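Phospholipase/Carboxylesterase (Dyadobacter fermentans, PDB 4H0C) probably hydrolyses carboxylic esters, perhaps including palmitoyl thioesters on proteins, as a member of the alpha/beta hydrolase superfamily. Local coordinates at residues V26-R31 / C112-Y117; Q42-L47 / D199-V204; Y63-M68 / Q72-A77. One frame throughout, in Å; residues are numbered along the deposited sequence.

Interaction 1. Residues V26-R31 / C112-Y117; sequences VMLHGR and CLTLEY
Leu28 sets one methyl, CD1, against the helix segment 112-117, where it lies 3.3 Å from Thr114 OG1 and 4.1 Å from Leu113 CG. Its CG is anti to the carbonyl carbon (chi1 -58°) and CD1 continues the extended chain, which brings this one branch into the notch between the two neighbouring helix residues. There the methyl also comes within 3.9 Å of the backbone N of Thr114. The Leu28 and Thr114 side chains cross obliquely, and Leu28 CG follows its methyl to within 4.0 Å of Thr114 OG1. The Leu113 side arrives with CG and CD2, the latter likewise 4.1 Å from Leu28 CD1. No hydrogen bond spans the segments. The hydroxyl that the methyl covers is nevertheless satisfied: Thr114 OG1, placed beside its own backbone N (chi1 -69°), bonds to Gly110 O one turn earlier. In the alpha/beta hydrolase fold this is the joint between the central sheet and the helix that follows the nucleophile elbow, here probably the Gly106, Ser108 and Gly110 turn (GxSxG). Further out, Leu113 also packs on Leu82 of helix 77-94, Thr114 on Ile128 of strand 127-131, and Leu28 on Pro55. The strand itself is held by backbone bonds from Val26 and Leu28 to Ala105.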
ATOM      1  N   VAL A  26       5.877   1.985  -5.739  1.00 12.04           N
ATOM      2  CA  VAL A  26       5.047   0.825  -5.997  1.00 11.50           C
ATOM      3  C   VAL A  26       3.605   1.254  -5.735  1.00 12.39           C
ATOM      4  O   VAL A  26       3.282   1.639  -4.615  1.00 13.90           O
ATOM      5  CB  VAL A  26       5.433  -0.348  -5.057  1.00 11.11           C
ATOM      6  CG1 VAL A  26       4.500  -1.522  -5.307  1.00 13.96           C
ATOM      7  CG2 VAL A  26       6.893  -0.720  -5.242  1.00 12.84           C
HETATM    8  N   MSE A  27       2.752   1.212  -6.772  1.00 10.82           N
HETATM    9  CA  MSE A  27       1.369   1.684  -6.672  1.00 10.42           C
HETATM   10  C   MSE A  27       0.426   0.490  -6.771  1.00 11.79           C
HETATM   11  O   MSE A  27       0.520  -0.297  -7.703  1.00 13.15           O
HETATM   12  CB  MSE A  27       1.068   2.727  -7.760  1.00 10.85           C
HETATM   13  CG  MSE A  27       2.103   3.852  -7.773  1.00 13.88           C
HETATM   14 SE   MSE A  27       1.619   5.248  -8.976  0.75 17.20          SE
HETATM   15  CE  MSE A  27       0.152   6.043  -7.979  1.00 20.91           C
ATOM     16  N   LEU A  28      -0.491   0.377  -5.814  1.00 12.26           N
ATOM     17  CA  LEU A  28      -1.353  -0.795  -5.685  1.00 12.09           C
ATOM     18  C   LEU A  28      -2.810  -0.372  -5.805  1.00 12.24           C
ATOM     19  O   LEU A  28      -3.322   0.385  -4.973  1.00 13.92           O
ATOM     20  CB  LEU A  28      -1.068  -1.549  -4.366  1.00 11.71           C
ATOM     21  CG  LEU A  28       0.401  -2.022  -4.190  1.00 12.91           C
ATOM     22  CD1 LEU A  28       0.632  -2.613  -2.809  1.00 15.69           C
ATOM     23  CD2 LEU A  28       0.789  -3.053  -5.244  1.00 14.75           C
ATOM     24  N   HIS A  29      -3.455  -0.869  -6.857  1.00 14.50           N
ATOM     25  CA  HIS A  29      -4.847  -0.572  -7.157  1.00 14.05           C
ATOM     26  C   HIS A  29      -5.810  -1.244  -6.206  1.00 14.19           C
ATOM     27  O   HIS A  29      -5.461  -2.202  -5.475  1.00 14.06           O
ATOM     28  CB  HIS A  29      -5.194  -0.942  -8.602  1.00 14.43           C
ATOM     29  CG  HIS A  29      -5.206  -2.443  -8.890  1.00 13.63           C
ATOM     30  ND1 HIS A  29      -6.226  -3.274  -8.502  1.00 15.20           N
ATOM     31  CD2 HIS A  29      -4.314  -3.232  -9.614  1.00 14.13           C
ATOM     32  CE1 HIS A  29      -5.968  -4.535  -8.946  1.00 13.80           C
ATOM     33  NE2 HIS A  29      -4.788  -4.509  -9.608  1.00 14.39           N
ATOM     34  N   GLY A  30      -7.040  -0.756  -6.237  1.00 16.62           N
ATOM     35  CA  GLY A  30      -8.097  -1.288  -5.394  1.00 15.38           C
ATOM     36  C   GLY A  30      -8.891  -2.438  -6.004  1.00 13.69           C
ATOM     37  O   GLY A  30      -8.601  -2.897  -7.110  1.00 17.20           O
ATOM     38  N   ARG A  31      -9.900  -2.894  -5.270  1.00 15.55           N
ATOM     39  CA  ARG A  31     -10.726  -4.033  -5.697  1.00 14.05           C
ATOM     40  C   ARG A  31     -11.483  -3.696  -6.981  1.00 16.40           C
ATOM     41  O   ARG A  31     -12.177  -2.664  -7.053  1.00 18.63           O
ATOM     42  CB  ARG A  31     -11.708  -4.442  -4.597  1.00 15.95           C
ATOM     43  CG  ARG A  31     -12.389  -5.784  -4.840  1.00 15.52           C
ATOM     44  CD  ARG A  31     -13.446  -6.060  -3.773  1.00 18.00           C
ATOM     45  NE  ARG A  31     -12.827  -6.062  -2.436  1.00 19.23           N
ATOM     46  CZ  ARG A  31     -12.273  -7.134  -1.860  1.00 20.92           C
ATOM     47  NH1 ARG A  31     -12.286  -8.318  -2.470  1.00 20.79           N
ATOM     48  NH2 ARG A  31     -11.710  -7.024  -0.668  1.00 17.91           N
ATOM     49  N   CYS A 112      -4.599  -1.611   2.039  1.00 12.01           N
ATOM     50  CA  CYS A 112      -4.463  -2.721   2.975  1.00 11.67           C
ATOM     51  C   CYS A 112      -3.267  -3.594   2.601  1.00 12.65           C
ATOM     52  O   CYS A 112      -2.478  -3.973   3.463  1.00 13.84           O
ATOM     53  CB  CYS A 112      -5.732  -3.572   2.979  1.00 13.14           C
ATOM     54  SG  CYS A 112      -7.165  -2.636   3.521  1.00 15.87           S
ATOM     55  N   LEU A 113      -3.154  -3.926   1.319  1.00 12.52           N
ATOM     56  CA  LEU A 113      -2.026  -4.712   0.835  1.00 11.96           C
ATOM     57  C   LEU A 113      -0.694  -3.972   1.058  1.00 12.71           C
ATOM     58  O   LEU A 113       0.320  -4.592   1.441  1.00 10.98           O
ATOM     59  CB  LEU A 113      -2.209  -5.065  -0.633  1.00 11.97           C
ATOM     60  CG  LEU A 113      -1.102  -5.954  -1.223  1.00 13.15           C
ATOM     61  CD1 LEU A 113      -0.922  -7.285  -0.481  1.00 17.64           C
ATOM     62  CD2 LEU A 113      -1.390  -6.192  -2.707  1.00 14.25           C
ATOM     63  N   THR A 114      -0.705  -2.656   0.830  1.00 12.28           N
ATOM     64  CA  THR A 114       0.468  -1.823   1.052  1.00 11.14           C
ATOM     65  C   THR A 114       0.927  -1.942   2.509  1.00  9.89           C
ATOM     66  O   THR A 114       2.112  -2.154   2.771  1.00 10.36           O
ATOM     67  CB  THR A 114       0.191  -0.335   0.731  1.00 12.71           C
ATOM     68  OG1 THR A 114       0.019  -0.162  -0.678  1.00 13.84           O
ATOM     69  CG2 THR A 114       1.335   0.558   1.248  1.00 12.44           C
ATOM     70  N   LEU A 115      -0.009  -1.762   3.445  1.00 10.84           N
ATOM     71  CA  LEU A 115       0.319  -1.791   4.879  1.00 10.11           C
ATOM     72  C   LEU A 115       0.772  -3.190   5.284  1.00 10.82           C
ATOM     73  O   LEU A 115       1.744  -3.339   6.017  1.00 11.59           O
ATOM     74  CB  LEU A 115      -0.881  -1.378   5.715  1.00 10.51           C
ATOM     75  CG  LEU A 115      -1.193   0.121   5.608  1.00 10.39           C
ATOM     76  CD1 LEU A 115      -2.506   0.363   6.322  1.00 12.45           C
ATOM     77  CD2 LEU A 115      -0.078   0.994   6.219  1.00 12.66           C
ATOM     78  N   GLU A 116       0.086  -4.217   4.780  1.00 11.50           N
ATOM     79  CA  GLU A 116       0.398  -5.591   5.164  1.00 11.72           C
ATOM     80  C   GLU A 116       1.780  -5.975   4.654  1.00 10.68           C
ATOM     81  O   GLU A 116       2.582  -6.556   5.391  1.00 11.81           O
ATOM     82  CB  GLU A 116      -0.672  -6.565   4.649  1.00 12.19           C
ATOM     83  CG  GLU A 116      -0.570  -7.995   5.193  1.00 14.92           C
ATOM     84  CD  GLU A 116      -0.730  -8.119   6.709  1.00 14.87           C
ATOM     85  OE1 GLU A 116      -1.375  -7.236   7.346  1.00 15.58           O
ATOM     86  OE2 GLU A 116      -0.226  -9.137   7.257  1.00 16.13           O
ATOM     87  N   TYR A 117       2.091  -5.605   3.412  1.00 11.49           N
ATOM     88  CA  TYR A 117       3.406  -5.924   2.877  1.00 11.03           C
ATOM     89  C   TYR A 117       4.534  -5.205   3.611  1.00 11.03           C
ATOM     90  O   TYR A 117       5.538  -5.815   4.000  1.00 11.71           O
ATOM     91  CB  TYR A 117       3.523  -5.635   1.362  1.00 11.22           C
ATOM     92  CG  TYR A 117       4.946  -5.851   0.905  1.00 11.00           C
ATOM     93  CD1 TYR A 117       5.394  -7.134   0.602  1.00 11.91           C
ATOM     94  CD2 TYR A 117       5.881  -4.800   0.882  1.00 11.80           C
ATOM     95  CE1 TYR A 117       6.717  -7.360   0.230  1.00 12.68           C
ATOM     96  CE2 TYR A 117       7.200  -5.022   0.507  1.00 11.98           C
ATOM     97  CZ  TYR A 117       7.615  -6.300   0.197  1.00 12.39           C
ATOM     98  OH  TYR A 117       8.916  -6.547  -0.165  1.00 16.55           O
TER

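Interaction 2. Residues Q42-L47 / D199-V204; sequences QKVLKL and DEIQLV
Ile201 meets both Val44 and Leu45 with apolar branches. Its CD1 lies 3.6 Å from Leu45 CD2, and the two side chains cross at about a right angle. A chi2 of -63° turns CD1 off the extended line of the side chain, and in this position it also reaches Val44 CG2 at 4.0 Å. The same Leu45 CD2 packs against Val204 CG1 at 4.1 Å, one methyl thus serving two residues spaced nearly a turn apart on the helix. Replacing Ile201 by an alanine would probably open a gap beside Leu45 CD2 and leave Val44 without its side-chain partner on the helix.

Contact with the main chain is of a different kind. Ile201 CG2, the branch anti to the backbone N, presses on the peptide oxygen of the loop, 3.4 Å from Val44 O. The oxygen's hydrogen bond comes from Asn205 ND2; the methyl only packs beside it.

The polar bonds come from the flanks. Asn205 also takes the backbone N-H of Lys46 on its OD1, so a single amide grips the loop at two points. Lys46 is the centre of an inverse gamma turn, closed by a weak bond from Leu47 N to Leu45 O. A sodium ion bound by Ile208 and Lys210 lies about 9 Å from the Val204 side chain.

The contact joins the loop between helix 35-39 and strand 50-55 to the last helix of the chain. That helix, 198-206, packs on three strands of the sheet: Val204 reaches Ile129 and Phe131 of strand 127-131 and Phe155 of strand 153-160, while Leu203 meets Val187 of strand 183-190.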
ATOM      1  N   GLN A  42      -0.557   9.747 -10.787  1.00 17.89           N
ATOM      2  CA  GLN A  42       0.647  10.560 -10.987  1.00 18.48           C
ATOM      3  C   GLN A  42       0.302  11.954 -11.534  1.00 18.99           C
ATOM      4  O   GLN A  42       1.131  12.855 -11.505  1.00 21.52           O
ATOM      5  CB  GLN A  42       1.631   9.859 -11.916  1.00 19.45           C
ATOM      6  CG  GLN A  42       1.223   9.868 -13.382  1.00 17.59           C
ATOM      7  CD  GLN A  42       2.264   9.158 -14.218  1.00 22.03           C
ATOM      8  OE1 GLN A  42       3.425   9.532 -14.208  1.00 25.33           O
ATOM      9  NE2 GLN A  42       1.854   8.133 -14.939  1.00 27.93           N
ATOM     10  N   LYS A  43      -0.924  12.120 -12.011  1.00 19.07           N
ATOM     11  CA  LYS A  43      -1.397  13.417 -12.496  1.00 19.54           C
ATOM     12  C   LYS A  43      -1.626  14.417 -11.361  1.00 19.25           C
ATOM     13  O   LYS A  43      -1.654  15.622 -11.604  1.00 22.49           O
ATOM     14  CB  LYS A  43      -2.659  13.265 -13.340  1.00 23.67           C
ATOM     15  CG  LYS A  43      -2.411  12.613 -14.693  1.00 32.84           C
ATOM     16  CD  LYS A  43      -3.731  12.371 -15.397  1.00 44.70           C
ATOM     17  CE  LYS A  43      -3.573  11.425 -16.573  1.00 52.33           C
ATOM     18  NZ  LYS A  43      -4.906  10.948 -17.029  1.00 57.08           N
ATOM     19  N   VAL A  44      -1.788  13.918 -10.129  1.00 22.17           N
ATOM     20  CA  VAL A  44      -2.098  14.760  -8.953  1.00 20.94           C
ATOM     21  C   VAL A  44      -1.135  14.565  -7.768  1.00 20.89           C
ATOM     22  O   VAL A  44      -0.967  15.478  -6.957  1.00 23.10           O
ATOM     23  CB  VAL A  44      -3.583  14.649  -8.483  1.00 20.88           C
ATOM     24  CG1 VAL A  44      -4.523  15.174  -9.559  1.00 25.11           C
ATOM     25  CG2 VAL A  44      -3.961  13.223  -8.067  1.00 20.50           C
ATOM     26  N   LEU A  45      -0.514  13.387  -7.667  1.00 16.82           N
ATOM     27  CA  LEU A  45       0.535  13.141  -6.682  1.00 16.47           C
ATOM     28  C   LEU A  45       1.902  13.542  -7.229  1.00 17.74           C
ATOM     29  O   LEU A  45       2.176  13.367  -8.429  1.00 19.55           O
ATOM     30  CB  LEU A  45       0.567  11.656  -6.319  1.00 16.74           C
ATOM     31  CG  LEU A  45      -0.622  11.133  -5.519  1.00 18.24           C
ATOM     32  CD1 LEU A  45      -0.569   9.613  -5.420  1.00 22.25           C
ATOM     33  CD2 LEU A  45      -0.659  11.756  -4.126  1.00 22.66           C
ATOM     34  N   LYS A  46       2.753  14.078  -6.347  1.00 16.19           N
ATOM     35  CA  LYS A  46       4.117  14.495  -6.711  1.00 15.41           C
ATOM     36  C   LYS A  46       5.014  13.263  -6.854  1.00 18.82           C
ATOM     37  O   LYS A  46       5.738  12.904  -5.916  1.00 20.45           O
ATOM     38  CB  LYS A  46       4.656  15.465  -5.635  1.00 16.76           C
ATOM     39  CG  LYS A  46       6.014  16.084  -5.930  1.00 20.51           C
ATOM     40  CD  LYS A  46       6.339  17.259  -5.000  1.00 28.62           C
ATOM     41  CE  LYS A  46       7.802  17.272  -4.565  1.00 35.00           C
ATOM     42  NZ  LYS A  46       8.798  16.759  -5.546  1.00 45.08           N
ATOM     43  N   LEU A  47       4.964  12.619  -8.026  1.00 17.17           N
ATOM     44  CA  LEU A  47       5.737  11.390  -8.282  1.00 15.76           C
ATOM     45  C   LEU A  47       6.681  11.563  -9.466  1.00 17.37           C
ATOM     46  O   LEU A  47       7.149  10.590 -10.050  1.00 18.39           O
ATOM     47  CB  LEU A  47       4.789  10.223  -8.554  1.00 16.01           C
ATOM     48  CG  LEU A  47       3.831   9.916  -7.396  1.00 16.91           C
ATOM     49  CD1 LEU A  47       2.804   8.908  -7.865  1.00 20.12           C
ATOM     50  CD2 LEU A  47       4.590   9.409  -6.173  1.00 18.04           C
ATOM     51  N   ASP A 199      -7.905  16.875  -0.175  1.00 25.48           N
ATOM     52  CA  ASP A 199      -7.125  17.224   1.019  1.00 26.90           C
ATOM     53  C   ASP A 199      -6.017  16.189   1.272  1.00 21.85           C
ATOM     54  O   ASP A 199      -4.882  16.545   1.641  1.00 25.73           O
ATOM     55  CB  ASP A 199      -8.035  17.339   2.240  1.00 32.11           C
ATOM     56  CG  ASP A 199      -8.803  18.683   2.309  1.00 45.65           C
ATOM     57  OD1 ASP A 199      -9.555  18.832   3.288  1.00 66.84           O
ATOM     58  OD2 ASP A 199      -8.691  19.577   1.423  1.00 50.95           O
ATOM     59  N   GLU A 200      -6.347  14.919   1.072  1.00 18.92           N
ATOM     60  CA  GLU A 200      -5.391  13.824   1.246  1.00 15.36           C
ATOM     61  C   GLU A 200      -4.264  13.960   0.243  1.00 17.83           C
ATOM     62  O   GLU A 200      -3.101  13.782   0.594  1.00 19.00           O
ATOM     63  CB  GLU A 200      -6.067  12.465   1.061  1.00 18.32           C
ATOM     64  CG  GLU A 200      -6.929  12.051   2.230  1.00 19.13           C
ATOM     65  CD  GLU A 200      -7.860  10.916   1.868  1.00 22.17           C
ATOM     66  OE1 GLU A 200      -8.970  11.218   1.386  1.00 20.21           O
ATOM     67  OE2 GLU A 200      -7.475   9.734   2.070  1.00 18.87           O
ATOM     68  N   ILE A 201      -4.616  14.311  -0.991  1.00 19.38           N
ATOM     69  CA  ILE A 201      -3.617  14.482  -2.049  1.00 17.41           C
ATOM     70  C   ILE A 201      -2.626  15.596  -1.696  1.00 18.51           C
ATOM     71  O   ILE A 201      -1.408  15.377  -1.785  1.00 20.07           O
ATOM     72  CB  ILE A 201      -4.268  14.759  -3.427  1.00 18.63           C
ATOM     73  CG1 ILE A 201      -5.059  13.531  -3.900  1.00 19.74           C
ATOM     74  CG2 ILE A 201      -3.213  15.159  -4.471  1.00 19.76           C
ATOM     75  CD1 ILE A 201      -4.213  12.292  -4.139  1.00 21.95           C
ATOM     76  N   GLN A 202      -3.144  16.764  -1.296  1.00 22.34           N
ATOM     77  CA  GLN A 202      -2.293  17.908  -0.938  1.00 23.35           C
ATOM     78  C   GLN A 202      -1.429  17.564   0.262  1.00 22.59           C
ATOM     79  O   GLN A 202      -0.246  17.930   0.314  1.00 25.26           O
ATOM     80  CB  GLN A 202      -3.104  19.136  -0.528  1.00 27.77           C
ATOM     81  CG  GLN A 202      -4.063  19.726  -1.540  1.00 38.40           C
ATOM     82  CD  GLN A 202      -4.695  21.013  -1.014  1.00 42.01           C
ATOM     83  OE1 GLN A 202      -5.908  21.079  -0.777  1.00 53.95           O
ATOM     84  NE2 GLN A 202      -3.863  22.043  -0.805  1.00 47.49           N
ATOM     85  N   LEU A 203      -2.044  16.916   1.253  1.00 21.02           N
ATOM     86  CA  LEU A 203      -1.335  16.599   2.477  1.00 19.18           C
ATOM     87  C   LEU A 203      -0.187  15.647   2.199  1.00 17.51           C
ATOM     88  O   LEU A 203       0.921  15.845   2.711  1.00 18.80           O
ATOM     89  CB  LEU A 203      -2.273  16.047   3.547  1.00 22.11           C
ATOM     90  CG  LEU A 203      -1.642  15.855   4.926  1.00 22.37           C
ATOM     91  CD1 LEU A 203      -0.876  17.093   5.397  1.00 25.03           C
ATOM     92  CD2 LEU A 203      -2.754  15.464   5.893  1.00 27.73           C
ATOM     93  N   VAL A 204      -0.442  14.637   1.370  1.00 16.25           N
ATOM     94  CA  VAL A 204       0.611  13.688   1.014  1.00 16.25           C
ATOM     95  C   VAL A 204       1.725  14.413   0.242  1.00 15.89           C
ATOM     96  O   VAL A 204       2.922  14.168   0.463  1.00 17.81           O
ATOM     97  CB  VAL A 204       0.045  12.473   0.248  1.00 17.41           C
ATOM     98  CG1 VAL A 204       1.158  11.701  -0.430  1.00 18.64           C
ATOM     99  CG2 VAL A 204      -0.699  11.565   1.228  1.00 16.39           C
TER

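Interaction 3. Residues Y63-M68 / Q72-A77; sequences YPYSFM and QQNQPA
The Asn74 side chain lies against the segment 63-68, and its contacts begin at CB, 4.0 Å from Tyr63 CB. The next atom, CG, lies 3.8 Å from Tyr63 CD1, with ring and amide planes 63° apart. At the tip the amide splits its work. OD1 accepts the backbone N-H of Tyr65 at 3.0 Å, in the carbonyl plane and on a lone pair, in a fairly straight bond (155° at the hydrogen), and Pro64 CD approaches the same oxygen to 3.2 Å. ND2 donates to Ser66 O at 3.0 Å in a more bent bond; the oxygen lies in the amide plane of Asn74, although the nitrogen stands 41° out of the carbonyl plane of Ser66. ND2 also donates to a water that passes a hydrogen bond on to Phe67 O. Held by all three polar partners, the amide has its rotation fixed. Beside it, Gln73 O meets the edge of the Tyr65 ring, 3.3 Å from CD2, and Pro64 CD packs on Ala77 CB. Ser66 OG accepts from Met68 N, an ST turn that shapes the end of the bend. The curled loop presents Tyr63 OH and Phe67 N to a bound citrate, probably from the crystallisation liquor, near the likely Ser108-His194-Asp162 triad, consistent with a wall of the active-site pocket of an alpha/beta hydrolase.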
ATOM      1  N   TYR A  63      -7.415 -10.109  -3.140  1.00 12.68           N
ATOM      2  CA  TYR A  63      -7.906 -11.241  -2.336  1.00 13.74           C
ATOM      3  C   TYR A  63      -9.437 -11.134  -2.337  1.00 14.44           C
ATOM      4  O   TYR A  63      -9.978 -10.020  -2.468  1.00 15.83           O
ATOM      5  CB  TYR A  63      -7.296 -11.200  -0.894  1.00 14.95           C
ATOM      6  CG  TYR A  63      -7.311  -9.823  -0.265  1.00 14.48           C
ATOM      7  CD1 TYR A  63      -8.483  -9.318   0.329  1.00 15.05           C
ATOM      8  CD2 TYR A  63      -6.186  -8.991  -0.306  1.00 14.19           C
ATOM      9  CE1 TYR A  63      -8.519  -8.036   0.873  1.00 15.47           C
ATOM     10  CE2 TYR A  63      -6.206  -7.738   0.266  1.00 14.32           C
ATOM     11  CZ  TYR A  63      -7.380  -7.254   0.824  1.00 14.99           C
ATOM     12  OH  TYR A  63      -7.418  -5.999   1.348  1.00 18.80           O
ATOM     13  N   PRO A  64     -10.146 -12.274  -2.203  1.00 16.60           N
ATOM     14  CA  PRO A  64     -11.587 -12.312  -2.546  1.00 16.67           C
ATOM     15  C   PRO A  64     -12.595 -11.633  -1.612  1.00 16.47           C
ATOM     16  O   PRO A  64     -13.667 -11.238  -2.066  1.00 15.84           O
ATOM     17  CB  PRO A  64     -11.893 -13.813  -2.609  1.00 19.28           C
ATOM     18  CG  PRO A  64     -10.844 -14.439  -1.727  1.00 16.91           C
ATOM     19  CD  PRO A  64      -9.599 -13.626  -1.987  1.00 15.35           C
ATOM     20  N   TYR A  65     -12.254 -11.523  -0.331  1.00 14.55           N
ATOM     21  CA  TYR A  65     -13.187 -11.088   0.701  1.00 14.86           C
ATOM     22  C   TYR A  65     -12.712  -9.832   1.401  1.00 14.41           C
ATOM     23  O   TYR A  65     -11.613  -9.335   1.103  1.00 15.83           O
ATOM     24  CB  TYR A  65     -13.375 -12.239   1.697  1.00 14.16           C
ATOM     25  CG  TYR A  65     -13.863 -13.503   1.017  1.00 15.56           C
ATOM     26  CD1 TYR A  65     -15.051 -13.494   0.263  1.00 16.28           C
ATOM     27  CD2 TYR A  65     -13.155 -14.696   1.116  1.00 16.19           C
ATOM     28  CE1 TYR A  65     -15.518 -14.642  -0.360  1.00 18.05           C
ATOM     29  CE2 TYR A  65     -13.626 -15.850   0.500  1.00 19.11           C
ATOM     30  CZ  TYR A  65     -14.795 -15.810  -0.239  1.00 19.63           C
ATOM     31  OH  TYR A  65     -15.241 -16.953  -0.853  1.00 24.32           O
ATOM     32  N   SER A  66     -13.531  -9.314   2.330  1.00 13.83           N
ATOM     33  CA  SER A  66     -13.106  -8.194   3.182  1.00 16.82           C
ATOM     34  C   SER A  66     -11.710  -8.446   3.729  1.00 14.89           C
ATOM     35  O   SER A  66     -11.374  -9.584   4.094  1.00 15.17           O
ATOM     36  CB  SER A  66     -14.058  -8.028   4.362  1.00 19.77           C
ATOM     37  OG  SER A  66     -13.529  -7.119   5.312  1.00 17.68           O
ATOM     38  N   PHE A  67     -10.914  -7.381   3.819  1.00 16.19           N
ATOM     39  CA  PHE A  67      -9.608  -7.460   4.469  1.00 16.57           C
ATOM     40  C   PHE A  67      -9.706  -7.948   5.912  1.00 16.31           C
ATOM     41  O   PHE A  67      -8.734  -8.477   6.449  1.00 17.96           O
ATOM     42  CB  PHE A  67      -8.829  -6.131   4.355  1.00 15.41           C
ATOM     43  CG  PHE A  67      -9.147  -5.103   5.421  1.00 15.43           C
ATOM     44  CD1 PHE A  67      -8.150  -4.668   6.295  1.00 13.93           C
ATOM     45  CD2 PHE A  67     -10.416  -4.518   5.509  1.00 18.84           C
ATOM     46  CE1 PHE A  67      -8.422  -3.702   7.258  1.00 13.33           C
ATOM     47  CE2 PHE A  67     -10.691  -3.546   6.462  1.00 18.58           C
ATOM     48  CZ  PHE A  67      -9.697  -3.153   7.351  1.00 16.62           C
HETATM   49  N   MSE A  68     -10.885  -7.791   6.518  1.00 15.80           N
HETATM   50  CA  MSE A  68     -11.109  -8.285   7.870  1.00 17.34           C
HETATM   51  C   MSE A  68     -11.837  -9.634   8.004  1.00 14.41           C
HETATM   52  O   MSE A  68     -12.234 -10.022   9.104  1.00 15.72           O
HETATM   53  CB  MSE A  68     -11.742  -7.203   8.719  1.00 19.29           C
HETATM   54  CG  MSE A  68     -10.641  -6.185   9.077  1.00 22.40           C
HETATM   55 SE   MSE A  68     -11.286  -4.859  10.206  0.75 30.35          SE
HETATM   56  CE  MSE A  68     -12.911  -4.544   9.238  1.00 26.09           C
ATOM     57  N   GLN A  72      -7.456 -16.894   6.714  1.00 17.10           N
ATOM     58  CA  GLN A  72      -7.372 -18.123   5.914  1.00 18.78           C
ATOM     59  C   GLN A  72      -8.357 -18.137   4.732  1.00 16.12           C
ATOM     60  O   GLN A  72      -8.092 -18.792   3.717  1.00 18.61           O
ATOM     61  CB  GLN A  72      -7.462 -19.391   6.778  1.00 22.39           C
ATOM     62  CG  GLN A  72      -6.209 -19.637   7.628  1.00 27.56           C
ATOM     63  CD  GLN A  72      -4.890 -19.562   6.832  1.00 35.84           C
ATOM     64  OE1 GLN A  72      -4.738 -20.202   5.779  1.00 39.11           O
ATOM     65  NE2 GLN A  72      -3.927 -18.783   7.341  1.00 34.20           N
ATOM     66  N   GLN A  73      -9.467 -17.403   4.848  1.00 16.86           N
ATOM     67  CA  GLN A  73     -10.462 -17.329   3.761  1.00 15.62           C
ATOM     68  C   GLN A  73      -9.963 -16.495   2.595  1.00 15.09           C
ATOM     69  O   GLN A  73     -10.493 -16.599   1.489  1.00 15.92           O
ATOM     70  CB  GLN A  73     -11.824 -16.832   4.273  1.00 15.51           C
ATOM     71  CG  GLN A  73     -12.500 -17.847   5.186  1.00 16.99           C
ATOM     72  CD  GLN A  73     -13.697 -17.279   5.908  1.00 21.02           C
ATOM     73  OE1 GLN A  73     -14.112 -16.149   5.657  1.00 18.86           O
ATOM     74  NE2 GLN A  73     -14.264 -18.071   6.828  1.00 29.82           N
ATOM     75  N   ASN A  74      -8.923 -15.699   2.845  1.00 14.74           N
ATOM     76  CA  ASN A  74      -8.274 -14.861   1.821  1.00 12.72           C
ATOM     77  C   ASN A  74      -6.991 -15.450   1.299  1.00 15.84           C
ATOM     78  O   ASN A  74      -6.275 -14.802   0.524  1.00 16.99           O
ATOM     79  CB  ASN A  74      -8.026 -13.436   2.336  1.00 13.60           C
ATOM     80  CG  ASN A  74      -9.245 -12.539   2.134  1.00 14.52           C
ATOM     81  OD1 ASN A  74      -9.898 -12.604   1.081  1.00 17.00           O
ATOM     82  ND2 ASN A  74      -9.546 -11.687   3.118  1.00 14.21           N
ATOM     83  N   GLN A  75      -6.709 -16.678   1.731  1.00 17.22           N
ATOM     84  CA  GLN A  75      -5.497 -17.402   1.338  1.00 16.27           C
ATOM     85  C   GLN A  75      -5.876 -18.527   0.385  1.00 17.40           C
ATOM     86  O   GLN A  75      -6.940 -19.136   0.558  1.00 20.15           O
ATOM     87  CB  GLN A  75      -4.802 -17.965   2.579  1.00 17.11           C
ATOM     88  CG  GLN A  75      -4.174 -16.901   3.469  1.00 16.15           C
ATOM     89  CD  GLN A  75      -2.979 -16.204   2.831  1.00 18.11           C
ATOM     90  OE1 GLN A  75      -2.723 -16.334   1.624  1.00 17.72           O
ATOM     91  NE2 GLN A  75      -2.240 -15.454   3.639  1.00 20.01           N
ATOM     92  N   PRO A  76      -5.007 -18.852  -0.590  1.00 18.59           N
ATOM     93  CA  PRO A  76      -3.624 -18.393  -0.829  1.00 19.05           C
ATOM     94  C   PRO A  76      -3.458 -17.113  -1.658  1.00 18.32           C
ATOM     95  O   PRO A  76      -2.332 -16.692  -1.867  1.00 17.68           O
ATOM     96  CB  PRO A  76      -3.006 -19.584  -1.571  1.00 18.53           C
ATOM     97  CG  PRO A  76      -4.163 -20.088  -2.372  1.00 19.46           C
ATOM     98  CD  PRO A  76      -5.318 -20.031  -1.416  1.00 19.50           C
ATOM     99  N   ALA A  77      -4.555 -16.487  -2.088  1.00 17.96           N
ATOM    100  CA  ALA A  77      -4.488 -15.269  -2.914  1.00 15.75           C
ATOM    101  C   ALA A  77      -3.688 -14.156  -2.244  1.00 14.86           C
ATOM    102  O   ALA A  77      -2.860 -13.494  -2.908  1.00 15.66           O
ATOM    103  CB  ALA A  77      -5.886 -14.775  -3.257  1.00 16.99           C
TER
HETATM  104  O   HOH W   1      -8.409 -11.232   5.903  1.00 16.80           O

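How the interactions relate
From the N terminus the chain passes through 26-31, then 42-47, then both halves of interaction 3, before reaching 112-117 and finally 199-204. Interaction 3 closes a short loop between strand 50-55 and helix 77-94. That loop falls within the span closed by interaction 1, which joins strand 23-28 to helix 109-120, and equally within that of interaction 2, which joins the loop after helix 35-39 to helix 198-206. Interactions 1 and 2 cross, because 42-47 precedes 112-117 while its partner follows. They meet where Met27 touches Leu47; Arg31 NH2 probably hydrogen-bonds Tyr65 O, joining interaction 1 to interaction 3. Interactions 2 and 3 lie on opposite sides of the chain's centre, about 29 Å apart between centres.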